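2-hydroxyisobutyryl-CoA synthetase (Aquincola tertiaricarbonis, PDB 6HDY) belongs to the ANL superfamily of AMP-binding enzymes, which combine a large AMP-binding domain with a smaller C-terminal domain. Local coordinates at residues V272-S277 and D295-W300; A288-S293 and N353-T358; L347-E352 and R361-I366. One frame throughout, in Å; residues are numbered along the deposited sequence.

Contact 1 (V272-S277 and D295-W300); sequences VYDCGS and DGMLCW. With 8LQ ([[(2~{R},3~{S},4~{R},5~{R})-5-(6-aminopurin-9-yl)-3,4-bis(oxidanyl)oxolan-2-yl]methoxy-oxidanyl-phosphoryl] (3~{S})-3-oxidanylbutanoate), chain C; 3HL ((3S)-3-hydroxybutanoic acid), chain B.
Met297 lies against Asp274 and the start of the loop that follows it, and the two side chains cross obliquely. The thioether chain leaves the backbone with CG anti to the carbonyl carbon (chi1 -61°), runs straight through SD and bends only at chi3. CG comes within 3.4 Å of Asp274 O. Farther along the chain, SD stands 3.5 Å from Cys275 CA. An unbranched apolar chain suits this buried place, since it can lie along Asp274 and Cys275 while the carboxylate oxygens bond elsewhere. No direct hydrogen bond joins the two segments. A water instead accepts from Asp274 N (2.8 Å) and lies 2.9 Å from Gly296 O.

Asp274 holds CG anti to its own N (chi1 -165°), which turns the carboxylate to lie between Met297 and the adenine. OD2, beside Met297, is hydrogen-bonded to Ser256, while OD1 accepts from N6 of 8LQ at 3.1 Å, with 158° at the hydrogen. The same amino group donates to Cys275 O (2.8 Å), so side chain and backbone together use the exocyclic nitrogen of the adenine. Gly276 has a positive phi, a backbone shape that calls for glycine. Such a loop at the C-terminal end of an edge strand of a parallel sheet, reading the adenine amino group, forms one wall of the adenine site, as in other ANL enzymes.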
loop_
_atom_site.group_PDB
_atom_site.type_symbol
_atom_site.label_atom_id
_atom_site.label_comp_id
_atom_site.label_asym_id
_atom_site.label_seq_id
_atom_site.Cartn_x
_atom_site.Cartn_y
_atom_site.Cartn_z
ATOM N N VAL A 272 -4.436 -22.981 -7.130
ATOM C CA VAL A 272 -4.610 -22.201 -5.913
ATOM C C VAL A 272 -3.670 -22.756 -4.848
ATOM O O VAL A 272 -3.559 -23.964 -4.708
ATOM C CB VAL A 272 -6.099 -22.149 -5.452
ATOM C CG1 VAL A 272 -6.219 -21.739 -3.982
ATOM C CG2 VAL A 272 -6.911 -21.201 -6.333
ATOM N N TYR A 273 -2.956 -21.871 -4.130
ATOM C CA TYR A 273 -2.078 -22.288 -3.041
ATOM C C TYR A 273 -2.501 -21.653 -1.759
ATOM O O TYR A 273 -2.885 -20.488 -1.760
ATOM C CB TYR A 273 -0.612 -21.978 -3.342
ATOM C CG TYR A 273 -0.121 -22.737 -4.549
ATOM C CD1 TYR A 273 -0.139 -24.133 -4.573
ATOM C CD2 TYR A 273 0.248 -22.071 -5.712
ATOM C CE1 TYR A 273 0.272 -24.841 -5.698
ATOM C CE2 TYR A 273 0.693 -22.769 -6.833
ATOM C CZ TYR A 273 0.715 -24.154 -6.817
ATOM O OH TYR A 273 1.115 -24.847 -7.927
ATOM N N ASP A 274 -2.449 -22.430 -0.670
ATOM C CA ASP A 274 -2.773 -21.982 0.675
ATOM C C ASP A 274 -1.458 -21.675 1.413
ATOM O O ASP A 274 -0.482 -22.423 1.279
ATOM C CB ASP A 274 -3.578 -23.063 1.419
ATOM C CG ASP A 274 -4.312 -22.642 2.694
ATOM O OD1 ASP A 274 -4.597 -21.433 2.857
ATOM O OD2 ASP A 274 -4.686 -23.534 3.482
ATOM N N CYS A 275 -1.430 -20.535 2.131
ATOM C CA CYS A 275 -0.318 -20.118 2.990
ATOM C C CYS A 275 -0.852 -19.232 4.115
ATOM O O CYS A 275 -1.995 -18.790 4.049
ATOM C CB CYS A 275 0.829 -19.447 2.217
ATOM S SG CYS A 275 0.447 -17.809 1.546
ATOM N N GLY A 276 -0.020 -18.976 5.120
ATOM C CA GLY A 276 -0.362 -18.035 6.163
ATOM C C GLY A 276 -0.637 -18.564 7.543
ATOM O O GLY A 276 -1.549 -19.361 7.743
ATOM N N SER A 277 0.137 -18.062 8.510
ATOM C CA SER A 277 -0.033 -18.328 9.937
ATOM C C SER A 277 -0.674 -17.070 10.523
ATOM O O SER A 277 -1.892 -16.907 10.430
ATOM C CB SER A 277 1.307 -18.652 10.603
ATOM O OG SER A 277 2.299 -17.677 10.322
ATOM N N ASP A 295 -2.372 -29.428 -2.024
ATOM C CA ASP A 295 -3.495 -29.408 -1.083
ATOM C C ASP A 295 -2.968 -29.125 0.330
ATOM O O ASP A 295 -1.957 -29.698 0.764
ATOM C CB ASP A 295 -4.346 -30.688 -1.121
ATOM C CG ASP A 295 -5.024 -30.940 -2.459
ATOM O OD1 ASP A 295 -5.740 -30.036 -2.947
ATOM O OD2 ASP A 295 -4.862 -32.049 -3.003
ATOM N N GLY A 296 -3.629 -28.198 1.003
ATOM C CA GLY A 296 -3.239 -27.816 2.347
ATOM C C GLY A 296 -1.910 -27.086 2.385
ATOM O O GLY A 296 -1.535 -26.387 1.430
ATOM N N MET A 297 -1.189 -27.240 3.507
ATOM C CA MET A 297 0.064 -26.524 3.704
ATOM C C MET A 297 1.109 -27.379 4.353
ATOM O O MET A 297 0.777 -28.217 5.167
ATOM C CB MET A 297 -0.168 -25.291 4.604
ATOM C CG MET A 297 -1.150 -24.279 4.038
ATOM S SD MET A 297 -1.361 -22.774 5.035
ATOM C CE MET A 297 -2.285 -23.382 6.389
ATOM N N LEU A 298 2.381 -27.127 4.044
ATOM C CA LEU A 298 3.496 -27.765 4.737
ATOM C C LEU A 298 3.961 -26.789 5.848
ATOM O O LEU A 298 3.805 -25.581 5.701
ATOM C CB LEU A 298 4.673 -28.005 3.776
ATOM C CG LEU A 298 4.508 -28.999 2.611
ATOM C CD1 LEU A 298 5.854 -29.342 2.036
ATOM C CD2 LEU A 298 3.707 -30.270 3.018
ATOM N N CYS A 299 4.536 -27.318 6.927
ATOM C CA CYS A 299 5.100 -26.552 8.034
ATOM C C CYS A 299 6.581 -26.457 7.757
ATOM O O CYS A 299 7.296 -27.420 8.006
ATOM C CB CYS A 299 4.838 -27.242 9.373
ATOM S SG CYS A 299 3.091 -27.510 9.742
ATOM N N TRP A 300 7.044 -25.314 7.228
ATOM C CA TRP A 300 8.455 -25.069 6.925
ATOM C C TRP A 300 9.190 -24.819 8.251
ATOM O O TRP A 300 9.458 -23.685 8.633
ATOM C CB TRP A 300 8.588 -23.910 5.935
ATOM C CG TRP A 300 7.934 -24.163 4.611
ATOM C CD1 TRP A 300 6.602 -24.314 4.369
ATOM C CD2 TRP A 300 8.582 -24.195 3.328
ATOM N NE1 TRP A 300 6.381 -24.493 3.024
ATOM C CE2 TRP A 300 7.574 -24.408 2.357
ATOM C CE3 TRP A 300 9.919 -24.052 2.902
ATOM C CZ2 TRP A 300 7.860 -24.488 0.978
ATOM C CZ3 TRP A 300 10.199 -24.140 1.543
ATOM C CH2 TRP A 300 9.181 -24.352 0.597
HETATM N N9 8LQ C . -5.660 -17.164 8.816
HETATM C C8 8LQ C . -4.609 -16.596 8.202
HETATM N N7 8LQ C . -4.244 -17.366 7.183
HETATM C C5 8LQ C . -5.055 -18.437 7.170
HETATM C C6 8LQ C . -5.178 -19.498 6.343
HETATM N N6 8LQ C . -4.323 -19.616 5.340
HETATM N N1 8LQ C . -6.116 -20.445 6.537
HETATM C C2 8LQ C . -7.026 -20.333 7.591
HETATM N N3 8LQ C . -6.929 -19.199 8.384
HETATM C C4 8LQ C . -5.936 -18.301 8.182
HETATM C CAA 8LQ C . -0.562 -11.743 7.578
HETATM C CAZ 8LQ C . -1.170 -13.038 6.978
HETATM O OAE 8LQ C . -2.084 -12.701 5.938
HETATM C CAL 8LQ C . -1.915 -13.883 8.030
HETATM C CAS 8LQ C . -2.997 -13.051 8.730
HETATM O OAC 8LQ C . -4.068 -12.839 8.167
HETATM O OAQ 8LQ C . -2.634 -12.518 9.952
HETATM P PBC 8LQ C . -3.688 -11.876 10.970
HETATM O OAH 8LQ C . -4.258 -10.607 10.206
HETATM O OAD 8LQ C . -3.105 -11.540 12.282
HETATM O "O5'" 8LQ C . -4.793 -12.992 11.142
HETATM C "C5'" 8LQ C . -4.340 -14.288 11.528
HETATM C "C4'" 8LQ C . -5.514 -15.229 11.609
HETATM O "O4'" 8LQ C . -6.162 -15.301 10.310
HETATM C "C3'" 8LQ C . -4.976 -16.573 11.857
HETATM O "O3'" 8LQ C . -4.786 -16.785 13.285
HETATM C "C2'" 8LQ C . -6.091 -17.443 11.274
HETATM O "O2'" 8LQ C . -7.278 -17.473 12.163
HETATM C "C1'" 8LQ C . -6.424 -16.680 10.013
HETATM C CA 3HL B . -2.268 -12.974 8.095
HETATM C CB 3HL B . -1.137 -12.008 8.515
HETATM O OG1 3HL B . 0.138 -12.366 7.991
HETATM C CG2 3HL B . -1.407 -10.605 8.061
HETATM C C 3HL B . -1.691 -14.028 7.181
HETATM O OA 3HL B . -1.279 -13.698 6.078
HETATM O OB 3HL B . -1.495 -15.247 7.745
HETATM O O HOH W 1 -2.122 -25.173 -1.147
#

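Contact 2 (A288-S293 and N353-T358); sequences AGTEQS and NPCGRT
This is a buried loop-to-loop contact, made where the segment after strand 287-288 meets a type I turn, Asn353 to Gly356, that precedes strand 361-362. Cys355 and Ser293 hold its centre: Cys355 N donates to Ser293 OG over 3.2 Å, at 161° about the hydrogen. Ser293 is kept in place by its own loop, since its backbone N donates to Thr290 OG1 in an ST motif. Hydroxyl residues suit both positions, as a short side chain brings its oxygen up to the backbone at each place.

The thiol of Cys355 lies between backbone N and carbonyl carbon (chi1 66°), which turns SG toward the facing loop, 3.1 Å from Ser293 OG and 3.2 Å from Thr290 OG1. From its own segment SG accepts two long hydrogen bonds, from Arg357 N and from Arg357 NH2 (3.5 Å), the latter in the guanidinium plane. Arg357 extends from CG to NE and passes Thr290 at an angle, NH2 standing 3.7 Å from Thr290 CB; its NE forms a salt bridge with Glu39. A water joins Arg357 NH2 to Gln292 OE1 (2.7 Å from the water). Gln292 bends at chi2, which folds OE1 back over Cys355 CB. Pro354, with a phi fit for the first inner position of the turn, rests its CB 3.6 Å from Gln292 O. Asn353 ND2 reaches past the turn to Arg357 O (2.8 Å), and also bonds to Tyr359 O.

Between the two loops polar atoms predominate, while Leu298 of strand 297-299 supplies an apolar side. With NH2 pointing at it, the sulfur would probably be stabilised in carrying negative charge, an effect moderated by the Glu39 salt bridge.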
loop_
_atom_site.group_PDB
_atom_site.type_symbol
_atom_site.label_atom_id
_atom_site.label_comp_id
_atom_site.label_asym_id
_atom_site.label_seq_id
_atom_site.Cartn_x
_atom_site.Cartn_y
_atom_site.Cartn_z
ATOM N N ALA A 288 2.637 -23.288 4.225
ATOM C CA ALA A 288 2.323 -23.068 2.807
ATOM C C ALA A 288 2.377 -24.321 1.975
ATOM O O ALA A 288 3.315 -25.115 2.096
ATOM C CB ALA A 288 3.275 -22.024 2.196
ATOM N N GLY A 289 1.434 -24.422 1.050
ATOM C CA GLY A 289 1.405 -25.505 0.070
ATOM C C GLY A 289 2.461 -25.302 -1.007
ATOM O O GLY A 289 3.004 -24.194 -1.174
ATOM N N THR A 290 2.817 -26.393 -1.705
ATOM C CA THR A 290 3.835 -26.321 -2.769
ATOM C C THR A 290 3.200 -26.718 -4.115
ATOM O O THR A 290 2.062 -27.158 -4.131
ATOM C CB THR A 290 5.093 -27.115 -2.392
ATOM O OG1 THR A 290 4.796 -28.503 -2.474
ATOM C CG2 THR A 290 5.625 -26.782 -1.009
ATOM N N GLU A 291 3.901 -26.519 -5.239
ATOM C CA GLU A 291 3.364 -26.874 -6.554
ATOM C C GLU A 291 2.870 -28.337 -6.644
ATOM O O GLU A 291 1.804 -28.566 -7.215
ATOM C CB GLU A 291 4.341 -26.549 -7.687
ATOM C CG GLU A 291 3.707 -26.697 -9.065
ATOM C CD GLU A 291 4.583 -26.331 -10.242
ATOM O OE1 GLU A 291 5.770 -25.994 -10.030
ATOM O OE2 GLU A 291 4.069 -26.362 -11.382
ATOM N N GLN A 292 3.613 -29.291 -6.043
ATOM C CA GLN A 292 3.263 -30.715 -6.038
ATOM C C GLN A 292 2.398 -31.094 -4.837
ATOM O O GLN A 292 1.431 -31.830 -5.016
ATOM C CB GLN A 292 4.497 -31.632 -6.171
ATOM C CG GLN A 292 5.396 -31.350 -7.408
ATOM C CD GLN A 292 6.299 -30.127 -7.241
ATOM O OE1 GLN A 292 6.598 -29.684 -6.128
ATOM N NE2 GLN A 292 6.714 -29.517 -8.345
ATOM N N SER A 293 2.716 -30.593 -3.623
ATOM C CA SER A 293 1.903 -30.821 -2.420
ATOM C C SER A 293 0.952 -29.627 -2.392
ATOM O O SER A 293 1.091 -28.728 -1.549
ATOM C CB SER A 293 2.795 -30.848 -1.180
ATOM O OG SER A 293 3.901 -31.714 -1.378
ATOM N N ASN A 353 5.387 -36.356 1.203
ATOM C CA ASN A 353 4.755 -35.297 0.427
ATOM C C ASN A 353 5.087 -35.436 -1.048
ATOM O O ASN A 353 6.233 -35.776 -1.350
ATOM C CB ASN A 353 5.159 -33.922 0.960
ATOM C CG ASN A 353 4.731 -33.709 2.389
ATOM O OD1 ASN A 353 3.542 -33.742 2.711
ATOM N ND2 ASN A 353 5.690 -33.493 3.279
ATOM N N PRO A 354 4.120 -35.162 -1.975
ATOM C CA PRO A 354 4.419 -35.287 -3.427
ATOM C C PRO A 354 5.619 -34.463 -3.930
ATOM O O PRO A 354 6.301 -34.903 -4.864
ATOM C CB PRO A 354 3.110 -34.871 -4.118
ATOM C CG PRO A 354 2.060 -34.990 -3.076
ATOM C CD PRO A 354 2.712 -34.770 -1.744
ATOM N N CYS A 355 5.890 -33.292 -3.310
ATOM C CA CYS A 355 7.034 -32.453 -3.675
ATOM C C CYS A 355 8.360 -33.043 -3.164
ATOM O O CYS A 355 9.417 -32.704 -3.690
ATOM C CB CYS A 355 6.842 -31.003 -3.231
ATOM S SG CYS A 355 6.816 -30.758 -1.437
ATOM N N GLY A 356 8.281 -33.953 -2.190
ATOM C CA GLY A 356 9.459 -34.578 -1.596
ATOM C C GLY A 356 10.076 -33.798 -0.444
ATOM O O GLY A 356 11.165 -34.142 0.023
ATOM N N ARG A 357 9.398 -32.734 0.021
ATOM C CA ARG A 357 9.852 -31.964 1.180
ATOM C C ARG A 357 9.495 -32.761 2.440
ATOM O O ARG A 357 8.368 -33.271 2.572
ATOM C CB ARG A 357 9.261 -30.543 1.192
ATOM C CG ARG A 357 9.949 -29.609 0.183
ATOM C CD ARG A 357 9.242 -28.273 0.045
ATOM N NE ARG A 357 9.910 -27.390 -0.913
ATOM C CZ ARG A 357 9.610 -27.294 -2.206
ATOM N NH1 ARG A 357 10.255 -26.444 -2.978
ATOM N NH2 ARG A 357 8.659 -28.053 -2.735
ATOM N N THR A 358 10.476 -32.924 3.334
ATOM C CA THR A 358 10.330 -33.722 4.561
ATOM C C THR A 358 9.768 -32.901 5.745
ATOM O O THR A 358 10.375 -32.855 6.818
ATOM C CB THR A 358 11.686 -34.327 4.892
ATOM O OG1 THR A 358 12.608 -33.253 4.914
ATOM C CG2 THR A 358 12.140 -35.398 3.883
HETATM O O HOH W 2 7.552 -27.294 -5.289
#

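Contact 3 (L347-E352 and R361-I366); sequences LWTNDE and RLPQGI. With 8LQ ([[(2~{R},3~{S},4~{R},5~{R})-5-(6-aminopurin-9-yl)-3,4-bis(oxidanyl)oxolan-2-yl]methoxy-oxidanyl-phosphoryl] (3~{S})-3-oxidanylbutanoate), chain C; SO4 (sulfate ion), chain E.
Thr349 and Arg361 form a single antiparallel bridge, a hydrogen-bonded pair in which Thr349 N donates to Arg361 O and Arg361 N donates to Thr349 O, each over 3.0 Å. The bridge joins the end of strand 340-347, in the five-stranded antiparallel sheet, to strand 361-362, the edge strand beside 297-299 in the three-stranded one. Trp348 CA also points its hydrogen at the carbonyl of Arg361. A second CA-H...O contact runs the other way, from Leu362 CA to Leu347 O (3.3 Å). Beyond the bridge a water donates to Leu347 O and Gly365 O and accepts from Gln364 N, joining the strand end to the type I turn Leu362 to Gly365. Pro363 suits the first inner position of that turn by its fixed phi, and Gly365 suits the positive phi at its close.

Two apolar pairs flank the backbone bonds. Leu362 CD2 comes 3.7 Å from Trp348 CB, while the indole leads away to bond with Val317 through NE1. Pro363 CD lies 4.4 Å from Leu347 CD2. A close carbon-to-oxygen approach is separate: Pro363 lies across Thr349, its CG 3.2 Å from Thr349 OG1. Ile366 faces the ligand instead, with CB 3.6 Å from C2 of the 8LQ adenine.

The charged interactions belong to Arg361, stretched out with CG anti to the backbone N (chi1 -169°). Its NH1 donates to O2 of a sulfate at 2.9 Å, with a weak bond to O1 besides. NH2 makes a weak bond to the same O2 and donates to Asp295 O.

Backbone bonds and a water thus fix the bridge between loop and short strand and the turn beyond it, while the long arginine reaches past them with a cationic end that can take an anion, here one probably from the crystallisation liquor.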
loop_
_atom_site.group_PDB
_atom_site.type_symbol
_atom_site.label_atom_id
_atom_site.label_comp_id
_atom_site.label_asym_id
_atom_site.label_seq_id
_atom_site.Cartn_x
_atom_site.Cartn_y
_atom_site.Cartn_z
ATOM N N LEU A 347 -5.376 -29.857 11.695
ATOM C CA LEU A 347 -4.998 -31.254 11.763
ATOM C C LEU A 347 -3.653 -31.303 11.047
ATOM O O LEU A 347 -3.494 -30.703 9.972
ATOM C CB LEU A 347 -6.019 -32.167 11.048
ATOM C CG LEU A 347 -5.802 -33.678 11.251
ATOM C CD1 LEU A 347 -7.112 -34.402 11.306
ATOM C CD2 LEU A 347 -4.961 -34.278 10.149
ATOM N N TRP A 348 -2.705 -32.037 11.634
ATOM C CA TRP A 348 -1.377 -32.229 11.063
ATOM C C TRP A 348 -1.041 -33.722 10.919
ATOM O O TRP A 348 -1.472 -34.541 11.736
ATOM C CB TRP A 348 -0.271 -31.420 11.810
ATOM C CG TRP A 348 0.227 -31.925 13.152
ATOM C CD1 TRP A 348 -0.419 -32.754 14.031
ATOM C CD2 TRP A 348 1.439 -31.519 13.803
ATOM N NE1 TRP A 348 0.352 -32.944 15.156
ATOM C CE2 TRP A 348 1.500 -32.202 15.040
ATOM C CE3 TRP A 348 2.493 -30.647 13.453
ATOM C CZ2 TRP A 348 2.558 -32.020 15.939
ATOM C CZ3 TRP A 348 3.555 -30.504 14.324
ATOM C CH2 TRP A 348 3.574 -31.171 15.561
ATOM N N THR A 349 -0.328 -34.065 9.835
ATOM C CA THR A 349 0.116 -35.432 9.522
ATOM C C THR A 349 1.588 -35.377 9.150
ATOM O O THR A 349 2.113 -34.286 8.903
ATOM C CB THR A 349 -0.747 -36.073 8.415
ATOM O OG1 THR A 349 -0.768 -35.227 7.261
ATOM C CG2 THR A 349 -2.159 -36.385 8.875
ATOM N N ASN A 350 2.266 -36.522 9.176
ATOM C CA ASN A 350 3.680 -36.586 8.836
ATOM C C ASN A 350 3.989 -37.666 7.786
ATOM O O ASN A 350 5.029 -38.324 7.838
ATOM C CB ASN A 350 4.557 -36.723 10.080
ATOM C CG ASN A 350 5.990 -36.291 9.859
ATOM O OD1 ASN A 350 6.285 -35.435 9.013
ATOM N ND2 ASN A 350 6.917 -36.898 10.589
ATOM N N ASP A 351 3.116 -37.792 6.793
ATOM C CA ASP A 351 3.332 -38.748 5.711
ATOM C C ASP A 351 4.092 -38.065 4.569
ATOM O O ASP A 351 4.140 -36.840 4.511
ATOM C CB ASP A 351 1.998 -39.329 5.239
ATOM C CG ASP A 351 1.224 -39.968 6.369
ATOM O OD1 ASP A 351 1.858 -40.614 7.237
ATOM O OD2 ASP A 351 -0.011 -39.789 6.415
ATOM N N GLU A 352 4.691 -38.876 3.672
ATOM C CA GLU A 352 5.462 -38.453 2.495
ATOM C C GLU A 352 4.688 -37.395 1.687
ATOM O O GLU A 352 3.469 -37.510 1.531
ATOM C CB GLU A 352 5.758 -39.693 1.626
ATOM C CG GLU A 352 6.985 -39.581 0.738
ATOM C CD GLU A 352 7.343 -40.843 -0.030
ATOM O OE1 GLU A 352 6.462 -41.383 -0.738
ATOM O OE2 GLU A 352 8.520 -41.268 0.047
ATOM N N ARG A 361 2.567 -31.662 7.610
ATOM C CA ARG A 361 1.576 -31.051 6.749
ATOM C C ARG A 361 0.272 -30.767 7.496
ATOM O O ARG A 361 -0.085 -31.481 8.428
ATOM C CB ARG A 361 1.306 -32.029 5.574
ATOM C CG ARG A 361 0.491 -31.484 4.411
ATOM C CD ARG A 361 0.406 -32.515 3.299
ATOM N NE ARG A 361 -0.045 -31.923 2.034
ATOM C CZ ARG A 361 -0.130 -32.577 0.878
ATOM N NH1 ARG A 361 0.208 -33.861 0.804
ATOM N NH2 ARG A 361 -0.574 -31.958 -0.209
ATOM N N LEU A 362 -0.453 -29.750 7.031
ATOM C CA LEU A 362 -1.801 -29.381 7.429
ATOM C C LEU A 362 -2.619 -29.712 6.157
ATOM O O LEU A 362 -2.797 -28.842 5.292
ATOM C CB LEU A 362 -1.898 -27.897 7.829
ATOM C CG LEU A 362 -0.853 -27.373 8.835
ATOM C CD1 LEU A 362 -1.095 -25.897 9.163
ATOM C CD2 LEU A 362 -0.828 -28.202 10.120
ATOM N N PRO A 363 -3.040 -31.003 5.995
ATOM C CA PRO A 363 -3.709 -31.430 4.747
ATOM C C PRO A 363 -4.987 -30.701 4.346
ATOM O O PRO A 363 -5.371 -30.737 3.165
ATOM C CB PRO A 363 -4.003 -32.912 4.998
ATOM C CG PRO A 363 -3.083 -33.315 6.057
ATOM C CD PRO A 363 -2.894 -32.138 6.928
ATOM N N GLN A 364 -5.672 -30.097 5.334
ATOM C CA GLN A 364 -6.926 -29.383 5.133
ATOM C C GLN A 364 -6.787 -27.921 5.549
ATOM O O GLN A 364 -7.788 -27.218 5.769
ATOM C CB GLN A 364 -8.037 -30.099 5.912
ATOM C CG GLN A 364 -8.457 -31.418 5.272
ATOM C CD GLN A 364 -8.725 -32.490 6.288
ATOM O OE1 GLN A 364 -9.709 -32.441 7.034
ATOM N NE2 GLN A 364 -7.872 -33.507 6.313
ATOM N N GLY A 365 -5.531 -27.471 5.595
ATOM C CA GLY A 365 -5.146 -26.135 6.024
ATOM C C GLY A 365 -5.623 -25.899 7.447
ATOM O O GLY A 365 -5.621 -26.812 8.279
ATOM N N ILE A 366 -6.117 -24.693 7.700
ATOM C CA ILE A 366 -6.579 -24.260 9.000
ATOM C C ILE A 366 -8.075 -24.015 8.907
ATOM O O ILE A 366 -8.536 -23.281 8.024
ATOM C CB ILE A 366 -5.718 -23.045 9.491
ATOM C CG1 ILE A 366 -4.271 -23.510 9.787
ATOM C CG2 ILE A 366 -6.364 -22.309 10.710
ATOM C CD1 ILE A 366 -3.254 -22.473 9.845
HETATM N N9 8LQ C . -5.660 -17.164 8.816
HETATM C C8 8LQ C . -4.609 -16.596 8.202
HETATM N N7 8LQ C . -4.244 -17.366 7.183
HETATM C C5 8LQ C . -5.055 -18.437 7.170
HETATM C C6 8LQ C . -5.178 -19.498 6.343
HETATM N N6 8LQ C . -4.323 -19.616 5.340
HETATM N N1 8LQ C . -6.116 -20.445 6.537
HETATM C C2 8LQ C . -7.026 -20.333 7.591
HETATM N N3 8LQ C . -6.929 -19.199 8.384
HETATM C C4 8LQ C . -5.936 -18.301 8.182
HETATM C CAA 8LQ C . -0.562 -11.743 7.578
HETATM C CAZ 8LQ C . -1.170 -13.038 6.978
HETATM O OAE 8LQ C . -2.084 -12.701 5.938
HETATM C CAL 8LQ C . -1.915 -13.883 8.030
HETATM C CAS 8LQ C . -2.997 -13.051 8.730
HETATM O OAC 8LQ C . -4.068 -12.839 8.167
HETATM O OAQ 8LQ C . -2.634 -12.518 9.952
HETATM P PBC 8LQ C . -3.688 -11.876 10.970
HETATM O OAH 8LQ C . -4.258 -10.607 10.206
HETATM O OAD 8LQ C . -3.105 -11.540 12.282
HETATM O "O5'" 8LQ C . -4.793 -12.992 11.142
HETATM C "C5'" 8LQ C . -4.340 -14.288 11.528
HETATM C "C4'" 8LQ C . -5.514 -15.229 11.609
HETATM O "O4'" 8LQ C . -6.162 -15.301 10.310
HETATM C "C3'" 8LQ C . -4.976 -16.573 11.857
HETATM O "O3'" 8LQ C . -4.786 -16.785 13.285
HETATM C "C2'" 8LQ C . -6.091 -17.443 11.274
HETATM O "O2'" 8LQ C . -7.278 -17.473 12.163
HETATM C "C1'" 8LQ C . -6.424 -16.680 10.013
HETATM S S SO4 E . -1.021 -36.349 -1.205
HETATM O O1 SO4 E . 0.059 -36.624 -0.248
HETATM O O2 SO4 E . -1.075 -34.927 -1.550
HETATM O O3 SO4 E . -0.787 -37.110 -2.433
HETATM O O4 SO4 E . -2.297 -36.738 -0.604
HETATM O O HOH W 3 -5.203 -29.483 8.068
#

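Contacts 1 and 3 share the short antiparallel sheet of strands 287-288, 297-299 and 361-362, and contact 2 reaches it through Ala288. Contact 1 supplies the middle strand: Leu298 N lies 3.0 Å from Ala288 O of contact 2, and Met297 O lies 2.7 Å from Leu362 N of contact 3, both probable hydrogen bonds. Asp274 O, 2.8 Å from Gly289 N, further ties the parallel sheet to contact 2. Contacts 1 and 3, with centres about 9 Å apart, both touch 8LQ, one at its amino group and the other through Ile366. Contact 2 stands farther back, the Thr290 side chain about 14 Å from 8LQ, and meets contact 3 where Pro354 CD packs 3.7 Å from Arg361 NH1.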